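Local structure of ribosomal protein uL16 3-hydroxylase (Escherichia coli, 4CCL) at residues P286-D291 / A362-G367; D295-G300 / D349-P354; G307-L312 / G367-E372. The protein hydroxylates an arginine of ribosomal protein uL16 as a homodimeric oxygenase that depends on iron(II) and 2-oxoglutarate. All coordinates share one frame; numbering follows the deposited sequence.

Overall arrangement
All three contacts belong to the winged-helix region of the chain, away from the iron ligands His125, Asp127 and His187; a manganese ion does lie about 8 Å from the side chain of Glu352 in interaction 2. Interactions 1 and 2 both use helix 290-298, one at the loop leading into it and one in its last turn, their centres 13 Å apart. Interaction 3 is centred 13 Å from interaction 1 and 18 Å from interaction 2. Interactions 1 and 3 share Gly367, where helix 354-365 gives way to strand 369-371. Phe371 ties the set together: its ring packs on Tyr288 of interaction 1 and on Ala296 and Leu297 of interaction 2.

Interaction 1 (P286-D291 / A362-G367); sequences PPYQPD and ALVNSG
Asn365, in the last turn of helix 354-365, uses its side-chain amide to hold both polar backbone atoms of Tyr288. The residue's CG lies anti to the carbonyl carbon (chi1 -68°), which extends the amide toward the loop 286-289. OD1 accepts the backbone N-H of Tyr288, with 2.6 Å between Tyr288 N and Asn365 OD1; the donor sits above the carbonyl plane rather than on a lone pair. In return Asn365 ND2 donates to Tyr288 O at 3.1 Å. This second bond is the better oriented at its acceptor: it meets a lone pair of the Tyr288 carbonyl in the carbonyl plane, and the partner lies nearly in the plane of the Asn365 amide.

The aromatic ring of Tyr288 stands next to the same amide, the two planes 31° apart. Asn365 OD1 comes to the ring edge near its plane, 3.4 Å from Tyr288 CD1. Over one face, displaced toward the rim, lies CG1 of Val364, 4.1 Å from Tyr288 CD1; Val364 also packs on Trp369. Pro287 closes the flank, its CB 4.1 Å from Asn365 ND2.

Gly367 follows as the positive-phi residue of a Schellman motif, its N bonded back to Val364 O, so the helix turns off toward strand 369-371 just beyond the asparagine. With an alanine here in place of Asn365 the amide is gone, which would probably leave the N-H and C=O of Tyr288 without this partner and tie the loop less firmly to the helix. Because one planar group supplies donor and acceptor together, the two bonds imply a fixed rotation of the amide and anchor the loop leading into helix 290-298 to the C-terminal part of helix 354-365.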
ATOM      1  N   PRO B 286     -19.409 -33.808   2.309  1.00116.13           N
ATOM      2  CA  PRO B 286     -20.599 -33.101   1.836  1.00111.78           C
ATOM      3  C   PRO B 286     -20.816 -31.868   2.704  1.00103.17           C
ATOM      4  O   PRO B 286     -20.504 -31.925   3.887  1.00 99.49           O
ATOM      5  CB  PRO B 286     -21.716 -34.121   2.034  1.00112.64           C
ATOM      6  CG  PRO B 286     -21.259 -34.955   3.168  1.00115.92           C
ATOM      7  CD  PRO B 286     -19.756 -35.035   3.058  1.00116.43           C
ATOM      8  N   PRO B 287     -21.303 -30.762   2.125  1.00 97.23           N
ATOM      9  CA  PRO B 287     -21.637 -29.611   2.973  1.00 91.69           C
ATOM     10  C   PRO B 287     -22.852 -29.881   3.863  1.00 92.70           C
ATOM     11  O   PRO B 287     -23.670 -30.743   3.538  1.00 94.31           O
ATOM     12  CB  PRO B 287     -21.960 -28.514   1.957  1.00 89.84           C
ATOM     13  CG  PRO B 287     -21.193 -28.901   0.740  1.00 90.51           C
ATOM     14  CD  PRO B 287     -21.250 -30.401   0.698  1.00 96.66           C
ATOM     15  N   TYR B 288     -22.955 -29.154   4.972  1.00 90.90           N
ATOM     16  CA  TYR B 288     -24.093 -29.280   5.879  1.00 87.25           C
ATOM     17  C   TYR B 288     -25.294 -28.486   5.385  1.00 85.25           C
ATOM     18  O   TYR B 288     -25.148 -27.392   4.840  1.00 80.65           O
ATOM     19  CB  TYR B 288     -23.734 -28.769   7.277  1.00 84.64           C
ATOM     20  CG  TYR B 288     -22.996 -29.743   8.167  1.00 86.28           C
ATOM     21  CD1 TYR B 288     -21.652 -30.018   7.969  1.00 84.47           C
ATOM     22  CD2 TYR B 288     -23.645 -30.371   9.223  1.00 90.01           C
ATOM     23  CE1 TYR B 288     -20.973 -30.900   8.790  1.00 89.44           C
ATOM     24  CE2 TYR B 288     -22.976 -31.252  10.051  1.00 91.03           C
ATOM     25  CZ  TYR B 288     -21.641 -31.514   9.830  1.00 93.13           C
ATOM     26  OH  TYR B 288     -20.971 -32.392  10.652  1.00 95.64           O
ATOM     27  N   GLN B 289     -26.480 -29.050   5.574  1.00 87.49           N
ATOM     28  CA  GLN B 289     -27.713 -28.282   5.471  1.00 86.12           C
ATOM     29  C   GLN B 289     -28.053 -27.741   6.858  1.00 83.23           C
ATOM     30  O   GLN B 289     -27.829 -28.420   7.856  1.00 88.48           O
ATOM     31  CB  GLN B 289     -28.850 -29.136   4.906  1.00 89.39           C
ATOM     32  CG  GLN B 289     -28.716 -29.425   3.418  1.00 97.88           C
ATOM     33  CD  GLN B 289     -28.631 -28.160   2.582  1.00103.54           C
ATOM     34  OE1 GLN B 289     -27.774 -28.037   1.708  1.00102.53           O
ATOM     35  NE2 GLN B 289     -29.524 -27.212   2.848  1.00107.63           N
ATOM     36  N   PRO B 290     -28.568 -26.504   6.926  1.00 74.88           N
ATOM     37  CA  PRO B 290     -28.810 -25.787   8.187  1.00 73.47           C
ATOM     38  C   PRO B 290     -29.556 -26.598   9.251  1.00 83.61           C
ATOM     39  O   PRO B 290     -29.217 -26.525  10.439  1.00 85.73           O
ATOM     40  CB  PRO B 290     -29.668 -24.602   7.745  1.00 68.83           C
ATOM     41  CG  PRO B 290     -29.227 -24.338   6.350  1.00 67.85           C
ATOM     42  CD  PRO B 290     -28.927 -25.683   5.753  1.00 70.18           C
ATOM     43  N   ASP B 291     -30.545 -27.379   8.830  1.00 90.87           N
ATOM     44  CA  ASP B 291     -31.378 -28.091   9.792  1.00 97.77           C
ATOM     45  C   ASP B 291     -30.734 -29.354  10.367  1.00 96.28           C
ATOM     46  O   ASP B 291     -31.195 -29.861  11.383  1.00 97.31           O
ATOM     47  CB  ASP B 291     -32.776 -28.386   9.229  1.00106.52           C
ATOM     48  CG  ASP B 291     -32.763 -29.435   8.138  1.00115.39           C
ATOM     49  OD1 ASP B 291     -31.721 -29.585   7.466  1.00115.23           O
ATOM     50  OD2 ASP B 291     -33.800 -30.105   7.948  1.00122.17           O
ATOM     51  N   ALA B 362     -22.644 -21.789   7.164  1.00 63.57           N
ATOM     52  CA  ALA B 362     -21.552 -21.378   6.289  1.00 58.16           C
ATOM     53  C   ALA B 362     -20.214 -21.435   7.019  1.00 57.71           C
ATOM     54  O   ALA B 362     -19.187 -21.746   6.422  1.00 63.70           O
ATOM     55  CB  ALA B 362     -21.802 -19.981   5.743  1.00 50.78           C
ATOM     56  N   LEU B 363     -20.234 -21.131   8.314  1.00 53.37           N
ATOM     57  CA  LEU B 363     -19.026 -21.165   9.133  1.00 55.51           C
ATOM     58  C   LEU B 363     -18.541 -22.596   9.351  1.00 62.54           C
ATOM     59  O   LEU B 363     -17.342 -22.872   9.280  1.00 69.33           O
ATOM     60  CB  LEU B 363     -19.260 -20.469  10.478  1.00 56.73           C
ATOM     61  CG  LEU B 363     -19.420 -18.946  10.447  1.00 60.51           C
ATOM     62  CD1 LEU B 363     -19.830 -18.417  11.815  1.00 60.89           C
ATOM     63  CD2 LEU B 363     -18.138 -18.274   9.970  1.00 53.21           C
ATOM     64  N   VAL B 364     -19.475 -23.505   9.614  1.00 62.82           N
ATOM     65  CA  VAL B 364     -19.128 -24.912   9.789  1.00 66.40           C
ATOM     66  C   VAL B 364     -18.662 -25.536   8.471  1.00 67.31           C
ATOM     67  O   VAL B 364     -17.641 -26.222   8.426  1.00 69.02           O
ATOM     68  CB  VAL B 364     -20.301 -25.721  10.381  1.00 70.68           C
ATOM     69  CG1 VAL B 364     -19.965 -27.203  10.425  1.00 74.69           C
ATOM     70  CG2 VAL B 364     -20.642 -25.212  11.775  1.00 70.16           C
ATOM     71  N   ASN B 365     -19.407 -25.279   7.398  1.00 63.88           N
ATOM     72  CA  ASN B 365     -19.040 -25.763   6.069  1.00 67.77           C
ATOM     73  C   ASN B 365     -17.692 -25.220   5.588  1.00 72.65           C
ATOM     74  O   ASN B 365     -17.052 -25.809   4.720  1.00 81.10           O
ATOM     75  CB  ASN B 365     -20.136 -25.433   5.050  1.00 67.72           C
ATOM     76  CG  ASN B 365     -21.412 -26.211   5.298  1.00 74.54           C
ATOM     77  OD1 ASN B 365     -21.384 -27.286   5.891  1.00 79.52           O
ATOM     78  ND2 ASN B 365     -22.539 -25.671   4.844  1.00 76.28           N
ATOM     79  N   SER B 366     -17.268 -24.098   6.162  1.00 67.75           N
ATOM     80  CA  SER B 366     -15.974 -23.504   5.839  1.00 65.08           C
ATOM     81  C   SER B 366     -14.842 -24.248   6.541  1.00 62.69           C
ATOM     82  O   SER B 366     -13.678 -24.134   6.152  1.00 67.34           O
ATOM     83  CB  SER B 366     -15.948 -22.026   6.243  1.00 63.06           C
ATOM     84  OG  SER B 366     -15.891 -21.182   5.108  1.00 62.83           O
ATOM     85  N   GLY B 367     -15.195 -25.002   7.577  1.00 63.89           N
ATOM     86  CA  GLY B 367     -14.230 -25.773   8.341  1.00 63.26           C
ATOM     87  C   GLY B 367     -13.828 -25.100   9.641  1.00 67.30           C
ATOM     88  O   GLY B 367     -13.013 -25.627  10.400  1.00 67.56           O
TER

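Interaction 2 (D295-G300 / D349-P354)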
ATOM      1  N   ASP B 295     -30.430 -29.711  14.176  1.00 95.47           N
ATOM      2  CA  ASP B 295     -30.716 -31.010  14.771  1.00 93.44           C
ATOM      3  C   ASP B 295     -29.532 -31.547  15.565  1.00 94.92           C
ATOM      4  O   ASP B 295     -29.698 -31.944  16.716  1.00101.40           O
ATOM      5  CB  ASP B 295     -31.151 -32.022  13.708  1.00 92.22           C
ATOM      6  CG  ASP B 295     -32.552 -31.754  13.185  1.00 97.04           C
ATOM      7  OD1 ASP B 295     -33.377 -31.194  13.938  1.00100.03           O
ATOM      8  OD2 ASP B 295     -32.827 -32.104  12.018  1.00 99.12           O
ATOM      9  N   ALA B 296     -28.348 -31.554  14.952  1.00 91.95           N
ATOM     10  CA  ALA B 296     -27.141 -32.032  15.625  1.00 93.03           C
ATOM     11  C   ALA B 296     -26.946 -31.345  16.968  1.00 92.13           C
ATOM     12  O   ALA B 296     -26.698 -32.003  17.975  1.00 89.75           O
ATOM     13  CB  ALA B 296     -25.916 -31.817  14.753  1.00 91.21           C
ATOM     14  N   LEU B 297     -27.075 -30.023  16.979  1.00 92.72           N
ATOM     15  CA  LEU B 297     -26.934 -29.264  18.216  1.00 92.25           C
ATOM     16  C   LEU B 297     -28.023 -29.610  19.233  1.00100.43           C
ATOM     17  O   LEU B 297     -27.728 -29.878  20.398  1.00104.63           O
ATOM     18  CB  LEU B 297     -26.924 -27.764  17.930  1.00 85.59           C
ATOM     19  CG  LEU B 297     -25.628 -27.244  17.310  1.00 73.03           C
ATOM     20  CD1 LEU B 297     -25.730 -25.754  17.037  1.00 65.33           C
ATOM     21  CD2 LEU B 297     -24.446 -27.550  18.219  1.00 64.35           C
ATOM     22  N   LYS B 298     -29.275 -29.613  18.787  1.00103.99           N
ATOM     23  CA  LYS B 298     -30.395 -29.956  19.663  1.00105.79           C
ATOM     24  C   LYS B 298     -30.357 -31.422  20.092  1.00107.47           C
ATOM     25  O   LYS B 298     -30.986 -31.804  21.080  1.00109.13           O
ATOM     26  CB  LYS B 298     -31.729 -29.636  18.984  1.00105.95           C
ATOM     27  CG  LYS B 298     -32.080 -28.157  18.980  1.00107.14           C
ATOM     28  CD  LYS B 298     -32.432 -27.677  20.380  1.00109.06           C
ATOM     29  CE  LYS B 298     -32.455 -26.158  20.461  1.00109.75           C
ATOM     30  NZ  LYS B 298     -33.467 -25.551  19.553  1.00110.88           N
ATOM     31  N   GLN B 299     -29.602 -32.232  19.354  1.00109.99           N
ATOM     32  CA  GLN B 299     -29.467 -33.654  19.648  1.00114.12           C
ATOM     33  C   GLN B 299     -28.416 -33.858  20.733  1.00112.73           C
ATOM     34  O   GLN B 299     -28.187 -34.978  21.187  1.00112.30           O
ATOM     35  CB  GLN B 299     -29.063 -34.410  18.379  1.00117.29           C
ATOM     36  CG  GLN B 299     -29.329 -35.904  18.391  1.00122.22           C
ATOM     37  CD  GLN B 299     -28.890 -36.570  17.100  1.00126.51           C
ATOM     38  OE1 GLN B 299     -28.154 -35.984  16.307  1.00125.05           O
ATOM     39  NE2 GLN B 299     -29.346 -37.799  16.882  1.00131.39           N
ATOM     40  N   GLY B 300     -27.779 -32.767  21.147  1.00112.07           N
ATOM     41  CA  GLY B 300     -26.785 -32.816  22.204  1.00113.61           C
ATOM     42  C   GLY B 300     -25.349 -32.703  21.721  1.00113.57           C
ATOM     43  O   GLY B 300     -24.442 -32.472  22.521  1.00112.83           O
ATOM     44  N   ASP B 349     -31.793 -18.425  21.537  1.00103.28           N
ATOM     45  CA  ASP B 349     -32.877 -18.366  20.560  1.00103.85           C
ATOM     46  C   ASP B 349     -32.379 -18.158  19.130  1.00 99.70           C
ATOM     47  O   ASP B 349     -33.174 -18.132  18.192  1.00100.55           O
ATOM     48  CB  ASP B 349     -33.863 -17.252  20.928  1.00106.85           C
ATOM     49  CG  ASP B 349     -34.616 -17.540  22.212  1.00112.65           C
ATOM     50  OD1 ASP B 349     -34.855 -18.731  22.509  1.00112.53           O
ATOM     51  OD2 ASP B 349     -34.972 -16.576  22.924  1.00116.56           O
ATOM     52  N   ALA B 350     -31.067 -18.014  18.969  1.00 94.60           N
ATOM     53  CA  ALA B 350     -30.475 -17.690  17.672  1.00 85.88           C
ATOM     54  C   ALA B 350     -30.715 -18.755  16.598  1.00 80.42           C
ATOM     55  O   ALA B 350     -30.904 -18.426  15.424  1.00 79.99           O
ATOM     56  CB  ALA B 350     -28.985 -17.413  17.827  1.00 81.79           C
ATOM     57  N   LEU B 351     -30.709 -20.023  17.002  1.00 79.06           N
ATOM     58  CA  LEU B 351     -30.891 -21.134  16.067  1.00 83.68           C
ATOM     59  C   LEU B 351     -32.255 -21.109  15.375  1.00 90.06           C
ATOM     60  O   LEU B 351     -32.409 -21.641  14.275  1.00 96.44           O
ATOM     61  CB  LEU B 351     -30.683 -22.481  16.766  1.00 83.35           C
ATOM     62  CG  LEU B 351     -29.291 -22.810  17.311  1.00 78.69           C
ATOM     63  CD1 LEU B 351     -29.333 -24.152  18.021  1.00 79.40           C
ATOM     64  CD2 LEU B 351     -28.243 -22.814  16.204  1.00 74.35           C
ATOM     65  N   GLU B 352     -33.238 -20.486  16.020  1.00 85.26           N
ATOM     66  CA  GLU B 352     -34.585 -20.395  15.464  1.00 83.06           C
ATOM     67  C   GLU B 352     -34.607 -19.496  14.228  1.00 79.71           C
ATOM     68  O   GLU B 352     -35.377 -19.727  13.298  1.00 87.65           O
ATOM     69  CB  GLU B 352     -35.573 -19.883  16.520  1.00 83.74           C
ATOM     70  CG  GLU B 352     -35.408 -20.513  17.904  1.00 83.77           C
ATOM     71  CD  GLU B 352     -35.462 -22.034  17.883  1.00 85.09           C
ATOM     72  OE1 GLU B 352     -36.247 -22.596  17.090  1.00 81.81           O
ATOM     73  OE2 GLU B 352     -34.727 -22.668  18.671  1.00 89.18           O
ATOM     74  N   ASP B 353     -33.752 -18.478  14.228  1.00 71.05           N
ATOM     75  CA  ASP B 353     -33.612 -17.567  13.095  1.00 71.65           C
ATOM     76  C   ASP B 353     -32.881 -18.280  11.964  1.00 76.03           C
ATOM     77  O   ASP B 353     -31.718 -18.655  12.113  1.00 76.59           O
ATOM     78  CB  ASP B 353     -32.838 -16.314  13.523  1.00 70.75           C
ATOM     79  CG  ASP B 353     -32.779 -15.246  12.438  1.00 72.92           C
ATOM     80  OD1 ASP B 353     -33.180 -15.516  11.287  1.00 77.36           O
ATOM     81  OD2 ASP B 353     -32.317 -14.126  12.742  1.00 71.94           O
ATOM     82  N   PRO B 354     -33.563 -18.459  10.823  1.00 73.42           N
ATOM     83  CA  PRO B 354     -32.997 -19.143   9.657  1.00 67.70           C
ATOM     84  C   PRO B 354     -31.764 -18.433   9.100  1.00 69.62           C
ATOM     85  O   PRO B 354     -30.905 -19.085   8.510  1.00 76.13           O
ATOM     86  CB  PRO B 354     -34.144 -19.103   8.640  1.00 68.87           C
ATOM     87  CG  PRO B 354     -35.375 -18.965   9.464  1.00 70.99           C
ATOM     88  CD  PRO B 354     -34.974 -18.095  10.611  1.00 72.29           C
TER
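Leu351 is the first residue of 349-354 to meet helix 290-298, its branched end crossing that of Leu297 at about a right angle. Leu351 CD2 lies 4.0 Å from Leu297 CD1, and Leu351 CD1 is 4.1 Å from the same methyl, so Leu297 CD1 faces both branches of the fork. The wider packing is apolar too: Leu351 also rests on Leu357 and Leu360, while Leu297 touches Phe371. In the winged-helix fold this joins the last turn of helix 290-298 to the short linker between helices 344-347 and 354-365.

Next comes Glu352, at the exposed border. Its chain, bent at chi2 (-55°), brings the carboxylate nearer Lys298, which is itself bent at chi2 and chi4. Lys298 NZ and Glu352 OE2, 3.3 Å apart, form a salt bridge whose hydrogen bond is weak. The other oxygen, OE1, is hydrogen-bonded to Tyr294 OH, so the two carboxylate oxygens have partners one helical turn apart on helix 290-298.

Asp353 then N-caps helix 354-365: OD1 accepts from Ser355 N, and OD2 is hydrogen-bonded to His329 NE2.

Interaction 3 (G307-L312 / G367-E372)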
ATOM      1  N   GLY B 307      -8.481 -25.323  15.996  1.00 69.31           N
ATOM      2  CA  GLY B 307      -7.335 -24.839  16.745  1.00 68.55           C
ATOM      3  C   GLY B 307      -6.563 -23.757  16.015  1.00 69.83           C
ATOM      4  O   GLY B 307      -6.164 -23.931  14.863  1.00 76.49           O
ATOM      5  N   GLY B 308      -6.367 -22.626  16.686  1.00 63.57           N
ATOM      6  CA  GLY B 308      -5.614 -21.525  16.117  1.00 55.80           C
ATOM      7  C   GLY B 308      -6.466 -20.516  15.372  1.00 54.00           C
ATOM      8  O   GLY B 308      -5.976 -19.458  14.976  1.00 59.79           O
ATOM      9  N   LEU B 309      -7.739 -20.842  15.170  1.00 51.62           N
ATOM     10  CA  LEU B 309      -8.643 -19.940  14.467  1.00 52.37           C
ATOM     11  C   LEU B 309      -8.971 -18.743  15.345  1.00 55.08           C
ATOM     12  O   LEU B 309      -9.398 -18.898  16.488  1.00 50.53           O
ATOM     13  CB  LEU B 309      -9.932 -20.653  14.060  1.00 50.63           C
ATOM     14  CG  LEU B 309     -10.843 -19.860  13.116  1.00 56.69           C
ATOM     15  CD1 LEU B 309     -10.716 -20.373  11.688  1.00 60.66           C
ATOM     16  CD2 LEU B 309     -12.292 -19.892  13.578  1.00 53.19           C
ATOM     17  N   ARG B 310      -8.770 -17.547  14.804  1.00 55.81           N
ATOM     18  CA  ARG B 310      -8.949 -16.324  15.574  1.00 52.04           C
ATOM     19  C   ARG B 310     -10.335 -15.715  15.378  1.00 56.03           C
ATOM     20  O   ARG B 310     -10.759 -15.451  14.253  1.00 68.81           O
ATOM     21  CB  ARG B 310      -7.847 -15.319  15.227  1.00 50.32           C
ATOM     22  CG  ARG B 310      -6.450 -15.840  15.549  1.00 51.49           C
ATOM     23  CD  ARG B 310      -5.352 -15.108  14.786  1.00 55.80           C
ATOM     24  NE  ARG B 310      -5.245 -13.700  15.159  1.00 52.98           N
ATOM     25  CZ  ARG B 310      -4.677 -13.263  16.278  1.00 53.58           C
ATOM     26  NH1 ARG B 310      -4.171 -14.125  17.151  1.00 55.39           N
ATOM     27  NH2 ARG B 310      -4.621 -11.962  16.532  1.00 48.50           N
ATOM     28  N   VAL B 311     -11.037 -15.506  16.488  1.00 44.06           N
ATOM     29  CA  VAL B 311     -12.347 -14.874  16.465  1.00 55.79           C
ATOM     30  C   VAL B 311     -12.327 -13.659  17.383  1.00 58.86           C
ATOM     31  O   VAL B 311     -12.157 -13.788  18.596  1.00 57.28           O
ATOM     32  CB  VAL B 311     -13.446 -15.844  16.926  1.00 56.46           C
ATOM     33  CG1 VAL B 311     -14.816 -15.241  16.683  1.00 49.78           C
ATOM     34  CG2 VAL B 311     -13.316 -17.170  16.196  1.00 59.42           C
ATOM     35  N   LEU B 312     -12.491 -12.475  16.801  1.00 58.21           N
ATOM     36  CA  LEU B 312     -12.305 -11.240  17.558  1.00 56.08           C
ATOM     37  C   LEU B 312     -13.474 -10.283  17.403  1.00 52.10           C
ATOM     38  O   LEU B 312     -14.037 -10.148  16.322  1.00 57.18           O
ATOM     39  CB  LEU B 312     -11.012 -10.553  17.124  1.00 45.27           C
ATOM     40  CG  LEU B 312      -9.765 -11.426  17.270  1.00 53.43           C
ATOM     41  CD1 LEU B 312      -8.584 -10.816  16.541  1.00 46.00           C
ATOM     42  CD2 LEU B 312      -9.437 -11.654  18.739  1.00 45.78           C
ATOM     43  N   GLY B 367     -15.195 -25.002   7.577  1.00 63.89           N
ATOM     44  CA  GLY B 367     -14.230 -25.773   8.341  1.00 63.26           C
ATOM     45  C   GLY B 367     -13.828 -25.100   9.641  1.00 67.30           C
ATOM     46  O   GLY B 367     -13.013 -25.627  10.400  1.00 67.56           O
ATOM     47  N   TYR B 368     -14.414 -23.938   9.907  1.00 67.52           N
ATOM     48  CA  TYR B 368     -14.012 -23.121  11.047  1.00 63.09           C
ATOM     49  C   TYR B 368     -14.507 -23.697  12.377  1.00 63.37           C
ATOM     50  O   TYR B 368     -13.904 -23.467  13.425  1.00 71.25           O
ATOM     51  CB  TYR B 368     -14.480 -21.674  10.861  1.00 64.76           C
ATOM     52  CG  TYR B 368     -13.876 -20.970   9.660  1.00 62.60           C
ATOM     53  CD1 TYR B 368     -12.804 -21.521   8.968  1.00 63.21           C
ATOM     54  CD2 TYR B 368     -14.373 -19.749   9.225  1.00 60.17           C
ATOM     55  CE1 TYR B 368     -12.252 -20.880   7.875  1.00 62.80           C
ATOM     56  CE2 TYR B 368     -13.823 -19.100   8.133  1.00 64.44           C
ATOM     57  CZ  TYR B 368     -12.766 -19.670   7.463  1.00 66.45           C
ATOM     58  OH  TYR B 368     -12.222 -19.025   6.378  1.00 71.30           O
ATOM     59  N   TRP B 369     -15.603 -24.446  12.324  1.00 64.03           N
ATOM     60  CA  TRP B 369     -16.105 -25.177  13.485  1.00 66.45           C
ATOM     61  C   TRP B 369     -16.476 -26.597  13.061  1.00 67.25           C
ATOM     62  O   TRP B 369     -16.890 -26.816  11.924  1.00 75.01           O
ATOM     63  CB  TRP B 369     -17.326 -24.475  14.082  1.00 64.82           C
ATOM     64  CG  TRP B 369     -17.006 -23.348  15.016  1.00 62.09           C
ATOM     65  CD1 TRP B 369     -16.922 -23.411  16.378  1.00 59.73           C
ATOM     66  CD2 TRP B 369     -16.748 -21.990  14.664  1.00 57.86           C
ATOM     67  NE1 TRP B 369     -16.620 -22.175  16.893  1.00 53.89           N
ATOM     68  CE2 TRP B 369     -16.504 -21.276  15.853  1.00 54.56           C
ATOM     69  CE3 TRP B 369     -16.693 -21.292  13.449  1.00 58.29           C
ATOM     70  CZ2 TRP B 369     -16.214 -19.919  15.878  1.00 58.11           C
ATOM     71  CZ3 TRP B 369     -16.402 -19.940  13.468  1.00 57.08           C
ATOM     72  CH2 TRP B 369     -16.167 -19.268  14.674  1.00 56.50           C
ATOM     73  N   PHE B 370     -16.321 -27.564  13.962  1.00 62.32           N
ATOM     74  CA  PHE B 370     -16.694 -28.945  13.648  1.00 69.51           C
ATOM     75  C   PHE B 370     -17.327 -29.674  14.836  1.00 78.53           C
ATOM     76  O   PHE B 370     -17.164 -29.260  15.981  1.00 82.92           O
ATOM     77  CB  PHE B 370     -15.500 -29.730  13.093  1.00 68.73           C
ATOM     78  CG  PHE B 370     -14.371 -29.915  14.074  1.00 70.92           C
ATOM     79  CD1 PHE B 370     -13.390 -28.945  14.218  1.00 71.84           C
ATOM     80  CD2 PHE B 370     -14.280 -31.069  14.837  1.00 74.47           C
ATOM     81  CE1 PHE B 370     -12.350 -29.119  15.113  1.00 75.49           C
ATOM     82  CE2 PHE B 370     -13.245 -31.247  15.731  1.00 83.24           C
ATOM     83  CZ  PHE B 370     -12.277 -30.272  15.870  1.00 80.98           C
ATOM     84  N   PHE B 371     -18.042 -30.761  14.559  1.00 84.49           N
ATOM     85  CA  PHE B 371     -18.873 -31.426  15.566  1.00 89.22           C
ATOM     86  C   PHE B 371     -18.160 -32.443  16.452  1.00 92.46           C
ATOM     87  O   PHE B 371     -17.293 -33.183  15.993  1.00 85.73           O
ATOM     88  CB  PHE B 371     -20.088 -32.077  14.905  1.00 86.40           C
ATOM     89  CG  PHE B 371     -21.242 -31.143  14.724  1.00 80.30           C
ATOM     90  CD1 PHE B 371     -21.829 -30.552  15.824  1.00 81.12           C
ATOM     91  CD2 PHE B 371     -21.745 -30.862  13.464  1.00 78.23           C
ATOM     92  CE1 PHE B 371     -22.890 -29.691  15.681  1.00 77.29           C
ATOM     93  CE2 PHE B 371     -22.815 -29.998  13.312  1.00 77.54           C
ATOM     94  CZ  PHE B 371     -23.386 -29.410  14.425  1.00 76.60           C
ATOM     95  N   GLU B 372     -18.541 -32.466  17.728  1.00104.47           N
ATOM     96  CA  GLU B 372     -18.092 -33.494  18.658  1.00115.80           C
ATOM     97  C   GLU B 372     -19.232 -33.914  19.578  1.00121.95           C
ATOM     98  O   GLU B 372     -19.027 -34.643  20.548  1.00126.54           O
ATOM     99  CB  GLU B 372     -16.896 -33.013  19.488  1.00116.55           C
ATOM    100  CG  GLU B 372     -15.644 -32.657  18.685  1.00118.61           C
ATOM    101  CD  GLU B 372     -14.886 -33.874  18.169  1.00120.84           C
ATOM    102  OE1 GLU B 372     -15.531 -34.882  17.809  1.00122.14           O
ATOM    103  OE2 GLU B 372     -13.638 -33.818  18.115  1.00119.49           O
TER
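Leu309 has CG anti to its own backbone nitrogen (chi1 -170°), a setting that directs its forked end at Tyr368 and Trp369, while Trp369 has CG beside the backbone N (chi1 -83°), which swings the far rim of the indole nearer to 307-312. The two methyls of Leu309 serve different rings. CD1 meets the phenol of Tyr368 obliquely, 3.6 Å from Tyr368 CD1 and 3.8 Å from Tyr368 CG, and the leucine side chain crosses that of the tyrosine at about a right angle. CD2 stands over one face of the indole, 4.1 Å from Trp369 CH2, and is also 3.9 Å from Tyr368 CB. The leucine thus fills the angle between two consecutive aromatic residues.

Val311, two residues on, points at the indole while the Trp369 side chain comes to meet it from the opposite direction. Its CG2 comes obliquely to the six-membered ring, 3.9 Å from Trp369 CH2 and 4.0 Å from Trp369 CZ2. All four residues are buried, and the closest contact of each pair is carbon to carbon, as expected of van der Waals packing.

The polar end of the tyrosine is met outside the two segments, by Asn321 and Glu323 through its hydroxyl. Trp369 continues into the core against Leu363 and Val364 of helix 354-365. Arg310 hydrogen-bonds to the carbonyls of Trp106 and Ile108, in the JmjC region, and to that of Ile272 at the end of helix 263-272.

Strand 369-371 pairs antiparallel with strand 303-305, Phe370 bonding to Val304, whereas Val311 begins a separate three-stranded antiparallel sheet, 311-325. Leu309 and Val311 therefore knit the two small sheets together over Trp369, in keeping with a winged-helix domain, a small helical bundle with short antiparallel strands packed against it.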